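Local coordinates for Endonuclease/exonuclease/phosphatase domain-containing protein (Enterococcus faecalis, PDB 3L1W) that is of unknown function but belongs to the endonuclease/exonuclease/phosphatase family and may act as a 3'-5' RNA exonuclease, at residues Thr5-Val10 against Cys40-Arg45; Gln84-Gly89 against Leu116-Thr121; Thr191-Arg196 against Gln226-Thr231. All blocks are in the same frame, centred on the assembly; numbering follows the deposited sequence.

Contact 1: residues Thr5-Val10 against Cys40-Arg45; sequences TYNVRV and CIQEVR
Tyr6 and Asn7 pair with Ile41 and Gln42 as neighbouring parallel strands, the two strands of a beta-alpha-beta unit whose helix 20-34 makes the crossover, within one of the two sheets of a DNase I-like fold. Backbone bonds set the register: Tyr6 N donates to Cys40 O at 2.8 Å, Gln42 N returns to Tyr6 O, and Val8 N reaches Gln42 O. The chain then turns away from the ladder at Asn7, whose OD1 accepts from Arg9 N in an Asx turn, while Glu43 and Val44 both face Gly73 in a G1 bulge on the other side of the second strand.

Side-chain polar contacts occupy the face of Thr5, Asn7 and Gln42. Gln42 bends back at chi2 (79°), bringing NE2 to Thr5 OG1 at 3.0 Å, and a water bridges that hydroxyl to Gln42 OE1. NE2 also bonds to Asn130 OD1, so two bonds hold the nitrogen while the water holds the oxygen. Glu43 uses its two oxygens differently. OE1 accepts from Val10 N at 2.9 Å through its anti lone pair and is joined by a water to Arg9 NH1, the arginine itself being salt-bridged to Asp15; OE2 receives Asn7 ND2 at 3.0 Å from above the carboxylate plane, the two flat groups standing 69° apart. Asn7 ND2 is shared with Asp166, and in the DNase I-like family an asparagine at the end of this first strand and a glutamate at the end of the next usually line the catalytic metal site; Asn7 and Glu43 are consistent with those roles.

Apolar contacts lie on the opposite face, beneath helices 20-34 and 46-55. Val8 CG1 sits over one face of the Tyr6 ring and touches Ile41 CD1, whereas CG2 presses against Val44 CG1 at a tight 3.5 Å.

Contact 2: residues Gln84-Gly89 against Leu116-Thr121; sequences QAIDTG and LFKETT
Ile86 and Leu116 meet through both backbone and side chain. Ile86 N donates to Leu116 O at 2.8 Å, and the CD1 end of Ile86 lies against Leu116 CD2 at 3.7 Å, the two side chains running obliquely to each other. With its first torsion at 58°, Ile86 places CG1 against Leu116 O and carries CD1 on to Lys118, where it meets CE at about a right angle to the extended lysine chain. Beyond Ile86, Asp87 CB packs against Leu116 CB, and Leu116 N bonds to Asp87 O at 2.8 Å.

Ile86 and Asp87 thus both face Leu116, a classic beta bulge in the antiparallel pairing of strands 83-92 and 111-119, at the margin of the second sheet of the DNase I-like sandwich. Asp87 N makes a weak second bond to the same Leu116 O. Before the bulge the register is regular: Gln84 and Lys118 form a hydrogen-bonded pair, and Ala85 faces Phe117, its CB 3.7 Å from ring atom CE2.

Gln84 folds at chi2 (79°), which sends NE2 to Thr120 OG1 at 2.9 Å, with the hydroxyl in the amide plane and the bond nearly straight at 168°. Glu80 O takes this NE2 as well, while Gln81 O is bonded to Thr120 OG1, tying both segments to the link after strand 73-78. Phe117 points inward, edge-to-face with Tyr78 and in contact with Ile76 of the other sheet.

Contact 3: residues Thr191-Arg196 against Gln226-Thr231; sequences THYGPR and QTASLT. With FMT (formic acid), chain T.
His192 and Thr227 lie side by side on neighbouring parallel strands at one margin of the DNase I-like fold, where the short strand 191-193 adds an outermost member to the sheet alongside strand 222-229. Tyr193 N donates to Thr227 O, and Ser229 N to Tyr193 O, both at 2.9 Å.

The imidazole of His192 is held at its rim. With CG anti to the backbone N (chi1 -178°), the ring leans over the neighbouring strand and spans two partners: ND1 is hydrogen-bonded to Thr227 OG1 at 2.7 Å, and NE2 donates to Pro195 O at 2.9 Å. Pro195 O lies in the imidazole plane, although the histidine comes in from above the carbonyl plane. Ser229 OG donates to the same oxygen at 2.8 Å, almost in line with the C=O bond. Bonds at both ring nitrogens should fix the rotation of the imidazole, and the two donors on Pro195 O pin the turn after strand 191-193 to the adjacent strand. Within this turn Gly194 adopts a positive phi, with its CA 3.9 Å from Ser229 O. Pro195 CD packs against Ser229 CB and Thr231 CG2.

Tyr193 takes the same first torsion as its neighbour (-179°) but on the other face, where its CB meets Ala228 CB while the phenol leads away from the sheet toward the second subunit. There its ring stacks with Phe33 of the second subunit, and OH bonds to Asp232 of that subunit. A formic acid molecule, probably from the crystallisation liquor, lies over one face of the tyrosine ring; it is hydrogen-bonded to Ser233 N of the second subunit, and its O2 accepts from Thr231 OG1 at 2.5 Å.

From the N terminus, contact 1 closes first, returning the chain after helix 20-34 to the side of strand 2-7. Contact 2 follows with an antiparallel pairing at the outer strand of the other sheet, and contact 3 comes last, joining 191-196 to 226-231. The three loops run in series; none nests in or crosses another. Contacts 1 and 3 share one sheet, the first near its middle and the other at its margin with the second subunit nearby, their centres about 19 Å apart. Contact 2 belongs to the facing sheet, with its centre about 26 Å from that of contact 3. No two of the contacts touch.

Contact 1: residues Thr5-Val10 against Cys40-Arg45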
ATOM      1  N   THR A   5      -3.841  -6.234  11.299  1.00 14.37           N
ATOM      2  CA  THR A   5      -5.019  -6.996  11.671  1.00 15.21           C
ATOM      3  C   THR A   5      -6.067  -6.772  10.580  1.00 17.18           C
ATOM      4  O   THR A   5      -6.173  -5.685  10.016  1.00 14.73           O
ATOM      5  CB  THR A   5      -5.540  -6.614  13.077  1.00 12.90           C
ATOM      6  OG1 THR A   5      -6.739  -7.347  13.369  1.00 14.13           O
ATOM      7  CG2 THR A   5      -5.831  -5.115  13.175  1.00 16.74           C
ATOM      8  N   TYR A   6      -6.831  -7.812  10.265  1.00 12.09           N
ATOM      9  CA  TYR A   6      -7.781  -7.722   9.157  1.00 11.97           C
ATOM     10  C   TYR A   6      -8.947  -8.658   9.428  1.00 13.58           C
ATOM     11  O   TYR A   6      -8.779  -9.887   9.482  1.00 13.78           O
ATOM     12  CB  TYR A   6      -7.064  -8.120   7.862  1.00 13.05           C
ATOM     13  CG  TYR A   6      -7.772  -7.813   6.552  1.00 12.77           C
ATOM     14  CD1 TYR A   6      -8.835  -6.911   6.483  1.00 13.66           C
ATOM     15  CD2 TYR A   6      -7.348  -8.417   5.368  1.00 14.69           C
ATOM     16  CE1 TYR A   6      -9.451  -6.625   5.268  1.00 14.34           C
ATOM     17  CE2 TYR A   6      -7.953  -8.136   4.160  1.00 13.83           C
ATOM     18  CZ  TYR A   6      -9.004  -7.248   4.109  1.00 13.69           C
ATOM     19  OH  TYR A   6      -9.598  -6.995   2.884  1.00 15.31           O
ATOM     20  N   ASN A   7     -10.120  -8.073   9.638  1.00 13.12           N
ATOM     21  CA  ASN A   7     -11.347  -8.836   9.719  1.00 12.29           C
ATOM     22  C   ASN A   7     -11.816  -9.023   8.288  1.00 15.64           C
ATOM     23  O   ASN A   7     -12.186  -8.044   7.622  1.00 15.23           O
ATOM     24  CB  ASN A   7     -12.385  -8.073  10.552  1.00 15.66           C
ATOM     25  CG  ASN A   7     -13.707  -8.812  10.668  1.00 14.99           C
ATOM     26  OD1 ASN A   7     -14.152  -9.470   9.733  1.00 14.76           O
ATOM     27  ND2 ASN A   7     -14.349  -8.697  11.824  1.00 16.08           N
ATOM     28  N   VAL A   8     -11.782 -10.274   7.814  1.00 14.33           N
ATOM     29  CA  VAL A   8     -11.985 -10.542   6.391  1.00 14.66           C
ATOM     30  C   VAL A   8     -13.418 -10.845   6.003  1.00 15.79           C
ATOM     31  O   VAL A   8     -13.677 -11.150   4.834  1.00 17.04           O
ATOM     32  CB  VAL A   8     -11.045 -11.661   5.865  1.00 14.57           C
ATOM     33  CG1 VAL A   8      -9.581 -11.254   6.047  1.00 14.63           C
ATOM     34  CG2 VAL A   8     -11.353 -13.007   6.537  1.00 15.74           C
ATOM     35  N   ARG A   9     -14.332 -10.731   6.977  1.00 14.53           N
ATOM     36  CA  ARG A   9     -15.773 -10.994   6.805  1.00 16.91           C
ATOM     37  C   ARG A   9     -16.112 -12.476   6.620  1.00 20.09           C
ATOM     38  O   ARG A   9     -15.700 -13.122   5.646  1.00 17.38           O
ATOM     39  CB  ARG A   9     -16.376 -10.132   5.683  1.00 15.20           C
ATOM     40  CG  ARG A   9     -17.827 -10.476   5.315  1.00 16.24           C
ATOM     41  CD  ARG A   9     -18.836 -10.115   6.399  1.00 16.43           C
ATOM     42  NE  ARG A   9     -20.196 -10.204   5.853  1.00 19.35           N
ATOM     43  CZ  ARG A   9     -21.306  -9.986   6.547  1.00 22.64           C
ATOM     44  NH1 ARG A   9     -21.237  -9.665   7.831  1.00 26.51           N
ATOM     45  NH2 ARG A   9     -22.495 -10.088   5.947  1.00 22.28           N
ATOM     46  N   VAL A  10     -16.875 -13.007   7.565  1.00 15.17           N
ATOM     47  CA  VAL A  10     -17.210 -14.424   7.573  1.00 15.25           C
ATOM     48  C   VAL A  10     -17.936 -14.783   6.271  1.00 19.55           C
ATOM     49  O   VAL A  10     -18.697 -13.981   5.733  1.00 20.37           O
ATOM     50  CB  VAL A  10     -18.077 -14.781   8.808  1.00 19.35           C
ATOM     51  CG1 VAL A  10     -19.477 -14.193   8.679  1.00 22.32           C
ATOM     52  CG2 VAL A  10     -18.144 -16.287   9.013  1.00 22.73           C
ATOM     53  N   CYS A  40      -3.042 -10.632  12.113  1.00 14.09           N
ATOM     54  CA  CYS A  40      -4.163 -11.268  12.798  1.00 14.22           C
ATOM     55  C   CYS A  40      -5.385 -11.195  11.892  1.00 16.23           C
ATOM     56  O   CYS A  40      -5.670 -10.151  11.307  1.00 15.02           O
ATOM     57  CB  CYS A  40      -4.455 -10.571  14.129  1.00 14.43           C
ATOM     58  SG  CYS A  40      -3.222 -10.932  15.409  1.00 16.98           S
ATOM     59  N   ILE A  41      -6.095 -12.312  11.776  1.00 13.72           N
ATOM     60  CA  ILE A  41      -7.261 -12.414  10.917  1.00 12.36           C
ATOM     61  C   ILE A  41      -8.468 -12.761  11.765  1.00 13.32           C
ATOM     62  O   ILE A  41      -8.388 -13.651  12.614  1.00 14.25           O
ATOM     63  CB  ILE A  41      -7.072 -13.554   9.893  1.00 13.04           C
ATOM     64  CG1 ILE A  41      -5.922 -13.237   8.931  1.00 13.16           C
ATOM     65  CG2 ILE A  41      -8.363 -13.797   9.085  1.00 13.56           C
ATOM     66  CD1 ILE A  41      -6.209 -12.039   8.019  1.00 16.77           C
ATOM     67  N   GLN A  42      -9.588 -12.071  11.547  1.00 13.91           N
ATOM     68  CA  GLN A  42     -10.851 -12.458  12.175  1.00 16.75           C
ATOM     69  C   GLN A  42     -11.879 -12.915  11.141  1.00 16.09           C
ATOM     70  O   GLN A  42     -11.813 -12.523   9.973  1.00 15.15           O
ATOM     71  CB  GLN A  42     -11.453 -11.318  13.008  1.00 13.70           C
ATOM     72  CG  GLN A  42     -10.531 -10.756  14.083  1.00 14.75           C
ATOM     73  CD  GLN A  42      -9.512  -9.802  13.489  1.00 14.79           C
ATOM     74  OE1 GLN A  42      -9.840  -9.005  12.609  1.00 13.68           O
ATOM     75  NE2 GLN A  42      -8.278  -9.869  13.971  1.00 13.43           N
ATOM     76  N   GLU A  43     -12.818 -13.738  11.601  1.00 16.45           N
ATOM     77  CA  GLU A  43     -13.999 -14.179  10.839  1.00 17.56           C
ATOM     78  C   GLU A  43     -13.679 -15.135   9.694  1.00 15.97           C
ATOM     79  O   GLU A  43     -14.002 -14.867   8.542  1.00 16.42           O
ATOM     80  CB  GLU A  43     -14.822 -12.987  10.340  1.00 16.76           C
ATOM     81  CG  GLU A  43     -15.388 -12.134  11.473  1.00 16.04           C
ATOM     82  CD  GLU A  43     -16.559 -11.257  11.053  1.00 18.56           C
ATOM     83  OE1 GLU A  43     -17.205 -11.559  10.035  1.00 18.07           O
ATOM     84  OE2 GLU A  43     -16.856 -10.270  11.766  1.00 17.15           O
ATOM     85  N   VAL A  44     -13.040 -16.251  10.018  1.00 17.53           N
ATOM     86  CA  VAL A  44     -12.745 -17.257   9.008  1.00 17.52           C
ATOM     87  C   VAL A  44     -13.310 -18.624   9.389  1.00 17.43           C
ATOM     88  O   VAL A  44     -12.899 -19.236  10.380  1.00 19.17           O
ATOM     89  CB  VAL A  44     -11.229 -17.349   8.710  1.00 16.68           C
ATOM     90  CG1 VAL A  44     -10.788 -16.123   7.920  1.00 15.06           C
ATOM     91  CG2 VAL A  44     -10.409 -17.486  10.007  1.00 17.84           C
ATOM     92  N   ARG A  45     -14.264 -19.086   8.593  1.00 17.93           N
ATOM     93  CA  ARG A  45     -14.741 -20.454   8.689  1.00 17.19           C
ATOM     94  C   ARG A  45     -13.682 -21.371   8.079  1.00 19.81           C
ATOM     95  O   ARG A  45     -12.712 -20.891   7.474  1.00 17.48           O
ATOM     96  CB  ARG A  45     -16.091 -20.575   7.979  1.00 20.53           C
ATOM     97  CG  ARG A  45     -17.197 -19.791   8.697  1.00 24.69           C
ATOM     98  CD  ARG A  45     -18.561 -19.952   8.031  1.00 27.41           C
ATOM     99  NE  ARG A  45     -18.906 -21.358   7.870  1.00 34.61           N
ATOM    100  CZ  ARG A  45     -19.233 -22.168   8.874  1.00 54.70           C
ATOM    101  NH1 ARG A  45     -19.526 -23.440   8.631  1.00 59.95           N
ATOM    102  NH2 ARG A  45     -19.267 -21.712  10.120  1.00 59.45           N
TER
HETATM  103  O   HOH W   1      -9.189  -6.363  12.485  1.00 16.43           O
HETATM  104  O   HOH W   2     -19.484 -10.253   9.933  1.00 23.19           O

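Contact 2: residues Gln84-Gly89 against Leu116-Thr121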
ATOM      1  N   GLN A  84       9.349 -16.316  14.091  1.00 18.35           N
ATOM      2  CA  GLN A  84       9.107 -17.725  14.346  1.00 23.73           C
ATOM      3  C   GLN A  84       8.159 -17.876  15.522  1.00 22.40           C
ATOM      4  O   GLN A  84       8.270 -17.149  16.509  1.00 20.34           O
ATOM      5  CB  GLN A  84      10.422 -18.460  14.620  1.00 25.75           C
ATOM      6  CG  GLN A  84      11.372 -18.475  13.426  1.00 33.43           C
ATOM      7  CD  GLN A  84      12.131 -17.166  13.254  1.00 43.97           C
ATOM      8  OE1 GLN A  84      12.711 -16.643  14.208  1.00 45.95           O
ATOM      9  NE2 GLN A  84      12.139 -16.637  12.033  1.00 41.48           N
ATOM     10  N   ALA A  85       7.218 -18.806  15.412  1.00 21.02           N
ATOM     11  CA  ALA A  85       6.307 -19.071  16.512  1.00 22.88           C
ATOM     12  C   ALA A  85       6.967 -20.066  17.444  1.00 24.85           C
ATOM     13  O   ALA A  85       7.365 -21.153  17.014  1.00 27.33           O
ATOM     14  CB  ALA A  85       4.989 -19.621  16.005  1.00 21.75           C
ATOM     15  N   ILE A  86       7.093 -19.699  18.715  1.00 18.22           N
ATOM     16  CA  ILE A  86       7.665 -20.620  19.697  1.00 18.06           C
ATOM     17  C   ILE A  86       6.651 -21.207  20.674  1.00 23.09           C
ATOM     18  O   ILE A  86       6.951 -22.172  21.380  1.00 24.25           O
ATOM     19  CB  ILE A  86       8.860 -20.002  20.453  1.00 24.52           C
ATOM     20  CG1 ILE A  86       8.453 -18.714  21.163  1.00 23.90           C
ATOM     21  CG2 ILE A  86      10.003 -19.722  19.481  1.00 32.34           C
ATOM     22  CD1 ILE A  86       9.551 -18.159  22.068  1.00 29.26           C
ATOM     23  N   ASP A  87       5.449 -20.637  20.704  1.00 21.83           N
ATOM     24  CA  ASP A  87       4.347 -21.180  21.496  1.00 21.32           C
ATOM     25  C   ASP A  87       3.048 -20.608  20.943  1.00 19.05           C
ATOM     26  O   ASP A  87       3.043 -19.513  20.365  1.00 21.44           O
ATOM     27  CB  ASP A  87       4.499 -20.790  22.969  1.00 23.12           C
ATOM     28  CG  ASP A  87       3.663 -21.655  23.909  1.00 28.57           C
ATOM     29  OD1 ASP A  87       3.070 -22.658  23.455  1.00 22.19           O
ATOM     30  OD2 ASP A  87       3.627 -21.331  25.124  1.00 25.46           O
ATOM     31  N   THR A  88       1.958 -21.349  21.090  1.00 19.18           N
ATOM     32  CA  THR A  88       0.651 -20.859  20.667  0.50 18.20           C
ATOM     33  C   THR A  88      -0.453 -21.475  21.514  1.00 22.02           C
ATOM     34  O   THR A  88      -0.269 -22.525  22.139  1.00 22.40           O
ATOM     35  CB  THR A  88       0.377 -21.178  19.187  0.50 19.83           C
ATOM     36  OG1 THR A  88      -0.850 -20.559  18.781  0.50 22.76           O
ATOM     37  CG2 THR A  88       0.278 -22.681  18.978  0.50 22.48           C
ATOM     38  N   GLY A  89      -1.609 -20.824  21.534  1.00 20.42           N
ATOM     39  CA  GLY A  89      -2.741 -21.376  22.236  1.00 19.75           C
ATOM     40  C   GLY A  89      -3.993 -20.580  21.973  1.00 22.25           C
ATOM     41  O   GLY A  89      -3.966 -19.556  21.281  1.00 18.86           O
ATOM     42  N   LEU A 116       3.313 -16.781  20.859  1.00 20.46           N
ATOM     43  CA  LEU A 116       4.565 -16.207  21.324  1.00 21.43           C
ATOM     44  C   LEU A 116       5.540 -16.351  20.169  1.00 18.20           C
ATOM     45  O   LEU A 116       5.760 -17.459  19.667  1.00 20.56           O
ATOM     46  CB  LEU A 116       5.070 -16.948  22.565  1.00 19.67           C
ATOM     47  CG  LEU A 116       6.233 -16.283  23.305  1.00 24.21           C
ATOM     48  CD1 LEU A 116       5.785 -14.957  23.928  1.00 24.58           C
ATOM     49  CD2 LEU A 116       6.798 -17.220  24.367  1.00 23.72           C
ATOM     50  N   PHE A 117       6.095 -15.225  19.733  1.00 18.57           N
ATOM     51  CA  PHE A 117       6.914 -15.174  18.529  1.00 17.61           C
ATOM     52  C   PHE A 117       8.295 -14.622  18.841  1.00 21.33           C
ATOM     53  O   PHE A 117       8.509 -13.993  19.880  1.00 22.89           O
ATOM     54  CB  PHE A 117       6.255 -14.275  17.475  1.00 17.26           C
ATOM     55  CG  PHE A 117       5.008 -14.861  16.862  1.00 19.83           C
ATOM     56  CD1 PHE A 117       3.761 -14.615  17.418  1.00 20.51           C
ATOM     57  CD2 PHE A 117       5.090 -15.661  15.729  1.00 19.55           C
ATOM     58  CE1 PHE A 117       2.613 -15.158  16.854  1.00 17.11           C
ATOM     59  CE2 PHE A 117       3.946 -16.204  15.157  1.00 18.57           C
ATOM     60  CZ  PHE A 117       2.713 -15.950  15.712  1.00 17.16           C
ATOM     61  N   LYS A 118       9.238 -14.869  17.942  1.00 19.63           N
ATOM     62  CA  LYS A 118      10.513 -14.169  17.990  1.00 20.48           C
ATOM     63  C   LYS A 118      10.867 -13.682  16.607  1.00 21.24           C
ATOM     64  O   LYS A 118      10.754 -14.433  15.641  1.00 23.49           O
ATOM     65  CB  LYS A 118      11.635 -15.090  18.468  1.00 22.17           C
ATOM     66  CG  LYS A 118      11.689 -15.321  19.956  1.00 38.74           C
ATOM     67  CD  LYS A 118      12.976 -16.054  20.296  1.00 37.14           C
ATOM     68  CE  LYS A 118      12.953 -16.578  21.712  1.00 39.59           C
ATOM     69  NZ  LYS A 118      14.099 -17.481  21.933  1.00 37.96           N
ATOM     70  N   GLU A 119      11.314 -12.434  16.507  1.00 20.63           N
ATOM     71  CA  GLU A 119      11.849 -11.944  15.245  1.00 21.01           C
ATOM     72  C   GLU A 119      13.161 -12.647  14.934  1.00 26.80           C
ATOM     73  O   GLU A 119      13.950 -12.922  15.831  1.00 26.78           O
ATOM     74  CB  GLU A 119      12.085 -10.435  15.309  1.00 26.01           C
ATOM     75  CG  GLU A 119      10.817  -9.619  15.368  1.00 25.31           C
ATOM     76  CD  GLU A 119      11.082  -8.139  15.145  1.00 31.45           C
ATOM     77  OE1 GLU A 119      11.331  -7.752  13.984  1.00 28.78           O
ATOM     78  OE2 GLU A 119      11.036  -7.372  16.129  1.00 33.54           O
ATOM     79  N   THR A 120      13.399 -12.926  13.656  1.00 23.34           N
ATOM     80  CA  THR A 120      14.616 -13.615  13.238  1.00 22.71           C
ATOM     81  C   THR A 120      15.885 -12.992  13.832  1.00 30.37           C
ATOM     82  O   THR A 120      16.783 -13.701  14.302  1.00 35.67           O
ATOM     83  CB  THR A 120      14.717 -13.640  11.707  1.00 26.96           C
ATOM     84  OG1 THR A 120      13.554 -14.281  11.174  1.00 36.83           O
ATOM     85  CG2 THR A 120      15.957 -14.401  11.265  1.00 34.48           C
ATOM     86  N   THR A 121      15.936 -11.665  13.826  1.00 30.24           N
ATOM     87  CA  THR A 121      17.116 -10.920  14.249  1.00 45.16           C
ATOM     88  C   THR A 121      17.216 -10.712  15.765  1.00 49.68           C
ATOM     89  O   THR A 121      18.305 -10.493  16.294  1.00 54.14           O
ATOM     90  CB  THR A 121      17.159  -9.546  13.548  1.00 52.07           C
ATOM     91  OG1 THR A 121      18.141  -8.717  14.178  1.00 66.57           O
ATOM     92  CG2 THR A 121      15.795  -8.861  13.630  1.00 49.05           C
TER

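Contact 3: residues Thr191-Arg196 against Gln226-Thr231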
ATOM      1  N   THR A 191       2.557   8.942  13.041  1.00 24.23           N
ATOM      2  CA  THR A 191       1.773   9.377  11.895  0.50 24.60           C
ATOM      3  C   THR A 191       0.834   8.257  11.451  1.00 23.19           C
ATOM      4  O   THR A 191       1.230   7.093  11.396  1.00 21.35           O
ATOM      5  CB  THR A 191       2.686   9.785  10.723  0.50 29.65           C
ATOM      6  OG1 THR A 191       3.689  10.694  11.195  0.50 30.31           O
ATOM      7  CG2 THR A 191       1.877  10.451   9.619  0.50 31.87           C
ATOM      8  N   HIS A 192      -0.418   8.615  11.166  1.00 22.88           N
ATOM      9  CA  HIS A 192      -1.407   7.650  10.689  1.00 21.25           C
ATOM     10  C   HIS A 192      -1.830   7.965   9.257  1.00 22.05           C
ATOM     11  O   HIS A 192      -2.220   9.090   8.959  1.00 19.43           O
ATOM     12  CB  HIS A 192      -2.648   7.632  11.580  1.00 20.73           C
ATOM     13  CG  HIS A 192      -3.664   6.615  11.160  1.00 18.09           C
ATOM     14  ND1 HIS A 192      -3.520   5.270  11.421  1.00 17.59           N
ATOM     15  CD2 HIS A 192      -4.817   6.740  10.458  1.00 17.89           C
ATOM     16  CE1 HIS A 192      -4.555   4.614  10.925  1.00 18.20           C
ATOM     17  NE2 HIS A 192      -5.351   5.482  10.327  1.00 17.60           N
ATOM     18  N   TYR A 193      -1.759   6.962   8.384  1.00 17.37           N
ATOM     19  CA  TYR A 193      -2.088   7.142   6.974  1.00 17.24           C
ATOM     20  C   TYR A 193      -3.440   6.501   6.714  1.00 16.43           C
ATOM     21  O   TYR A 193      -3.706   5.397   7.187  1.00 17.63           O
ATOM     22  CB  TYR A 193      -1.006   6.497   6.090  1.00 15.85           C
ATOM     23  CG  TYR A 193      -1.251   6.644   4.601  1.00 18.00           C
ATOM     24  CD1 TYR A 193      -1.253   7.896   4.003  1.00 20.40           C
ATOM     25  CD2 TYR A 193      -1.466   5.527   3.794  1.00 18.73           C
ATOM     26  CE1 TYR A 193      -1.470   8.043   2.644  1.00 17.50           C
ATOM     27  CE2 TYR A 193      -1.693   5.659   2.427  1.00 19.30           C
ATOM     28  CZ  TYR A 193      -1.688   6.920   1.858  1.00 17.15           C
ATOM     29  OH  TYR A 193      -1.920   7.088   0.512  1.00 17.76           O
ATOM     30  N   GLY A 194      -4.303   7.196   5.980  1.00 17.79           N
ATOM     31  CA  GLY A 194      -5.629   6.684   5.702  1.00 16.93           C
ATOM     32  C   GLY A 194      -6.640   7.092   6.759  1.00 17.80           C
ATOM     33  O   GLY A 194      -6.340   7.884   7.659  1.00 19.55           O
ATOM     34  N   PRO A 195      -7.855   6.550   6.663  1.00 18.41           N
ATOM     35  CA  PRO A 195      -8.895   6.927   7.624  1.00 19.94           C
ATOM     36  C   PRO A 195      -8.597   6.383   9.022  1.00 16.54           C
ATOM     37  O   PRO A 195      -7.961   5.335   9.150  1.00 17.31           O
ATOM     38  CB  PRO A 195     -10.152   6.273   7.042  1.00 17.41           C
ATOM     39  CG  PRO A 195      -9.645   5.088   6.283  1.00 17.40           C
ATOM     40  CD  PRO A 195      -8.308   5.522   5.707  1.00 16.99           C
ATOM     41  N   ARG A 196      -9.053   7.082  10.062  1.00 17.42           N
ATOM     42  CA  ARG A 196      -8.882   6.573  11.420  1.00 17.51           C
ATOM     43  C   ARG A 196      -9.856   5.427  11.714  1.00 20.12           C
ATOM     44  O   ARG A 196      -9.567   4.560  12.533  1.00 20.05           O
ATOM     45  CB  ARG A 196      -9.015   7.703  12.450  1.00 24.13           C
ATOM     46  CG  ARG A 196      -7.856   8.699  12.408  1.00 27.37           C
ATOM     47  CD  ARG A 196      -8.048   9.869  13.387  1.00 27.89           C
ATOM     48  NE  ARG A 196      -8.182   9.427  14.774  1.00 27.06           N
ATOM     49  CZ  ARG A 196      -7.161   9.144  15.580  1.00 29.42           C
ATOM     50  NH1 ARG A 196      -5.913   9.247  15.142  1.00 29.84           N
ATOM     51  NH2 ARG A 196      -7.388   8.752  16.828  1.00 25.93           N
ATOM     52  N   GLN A 226       4.689   4.136  12.645  1.00 19.56           N
ATOM     53  CA  GLN A 226       3.560   4.620  11.874  0.50 19.39           C
ATOM     54  C   GLN A 226       2.450   3.581  11.842  1.00 18.58           C
ATOM     55  O   GLN A 226       2.647   2.417  12.206  1.00 18.59           O
ATOM     56  CB  GLN A 226       3.983   4.967  10.458  0.50 20.51           C
ATOM     57  CG  GLN A 226       4.533   3.796   9.691  0.50 16.39           C
ATOM     58  CD  GLN A 226       4.721   4.124   8.229  0.50 30.14           C
ATOM     59  OE1 GLN A 226       3.880   3.785   7.398  0.50 30.23           O
ATOM     60  NE2 GLN A 226       5.820   4.794   7.906  0.50 30.31           N
ATOM     61  N   THR A 227       1.260   4.040  11.483  1.00 16.88           N
ATOM     62  CA  THR A 227       0.109   3.161  11.359  1.00 16.31           C
ATOM     63  C   THR A 227      -0.631   3.549  10.088  1.00 15.64           C
ATOM     64  O   THR A 227      -0.429   4.644   9.562  1.00 18.16           O
ATOM     65  CB  THR A 227      -0.850   3.276  12.563  1.00 15.65           C
ATOM     66  OG1 THR A 227      -1.232   4.646  12.741  1.00 17.54           O
ATOM     67  CG2 THR A 227      -0.171   2.784  13.851  1.00 16.92           C
ATOM     68  N   ALA A 228      -1.474   2.649   9.593  1.00 14.76           N
ATOM     69  CA  ALA A 228      -2.293   2.952   8.416  1.00 16.01           C
ATOM     70  C   ALA A 228      -3.554   2.108   8.364  1.00 16.89           C
ATOM     71  O   ALA A 228      -3.565   0.957   8.807  1.00 18.66           O
ATOM     72  CB  ALA A 228      -1.483   2.754   7.128  1.00 15.64           C
ATOM     73  N   SER A 229      -4.617   2.687   7.811  1.00 14.83           N
ATOM     74  CA  SER A 229      -5.806   1.928   7.431  1.00 15.83           C
ATOM     75  C   SER A 229      -5.757   1.812   5.913  1.00 14.91           C
ATOM     76  O   SER A 229      -5.651   2.828   5.221  1.00 17.21           O
ATOM     77  CB  SER A 229      -7.080   2.658   7.852  1.00 16.81           C
ATOM     78  OG  SER A 229      -7.211   2.680   9.266  1.00 18.28           O
ATOM     79  N   LEU A 230      -5.843   0.590   5.391  1.00 14.77           N
ATOM     80  CA  LEU A 230      -5.579   0.348   3.970  1.00 14.08           C
ATOM     81  C   LEU A 230      -6.877   0.298   3.163  1.00 14.46           C
ATOM     82  O   LEU A 230      -7.738  -0.533   3.417  1.00 14.81           O
ATOM     83  CB  LEU A 230      -4.808  -0.971   3.813  1.00 16.25           C
ATOM     84  CG  LEU A 230      -3.516  -1.019   4.641  1.00 16.48           C
ATOM     85  CD1 LEU A 230      -2.832  -2.371   4.512  1.00 16.38           C
ATOM     86  CD2 LEU A 230      -2.563   0.111   4.213  1.00 15.10           C
ATOM     87  N   THR A 231      -7.017   1.204   2.197  1.00 16.45           N
ATOM     88  CA  THR A 231      -8.275   1.349   1.456  1.00 12.63           C
ATOM     89  C   THR A 231      -8.277   0.635   0.106  1.00 15.75           C
ATOM     90  O   THR A 231      -9.053   0.982  -0.790  1.00 17.01           O
ATOM     91  CB  THR A 231      -8.652   2.848   1.258  1.00 18.38           C
ATOM     92  OG1 THR A 231      -7.643   3.503   0.485  1.00 21.06           O
ATOM     93  CG2 THR A 231      -8.773   3.553   2.620  1.00 21.01           C
TER
HETATM   94  C   FMT T 264      -5.309   6.139   1.622  0.80 31.22           C
HETATM   95  O1  FMT T 264      -5.504   7.109   2.354  0.80 33.63           O
HETATM   96  O2  FMT T 264      -6.200   5.498   1.054  0.80 30.06           O
HETATM   97  O   HOH W   3       0.600   6.115  14.587  1.00 25.60           O
HETATM   98  O   HOH W   4      -7.555   2.703  12.606  1.00 28.29           O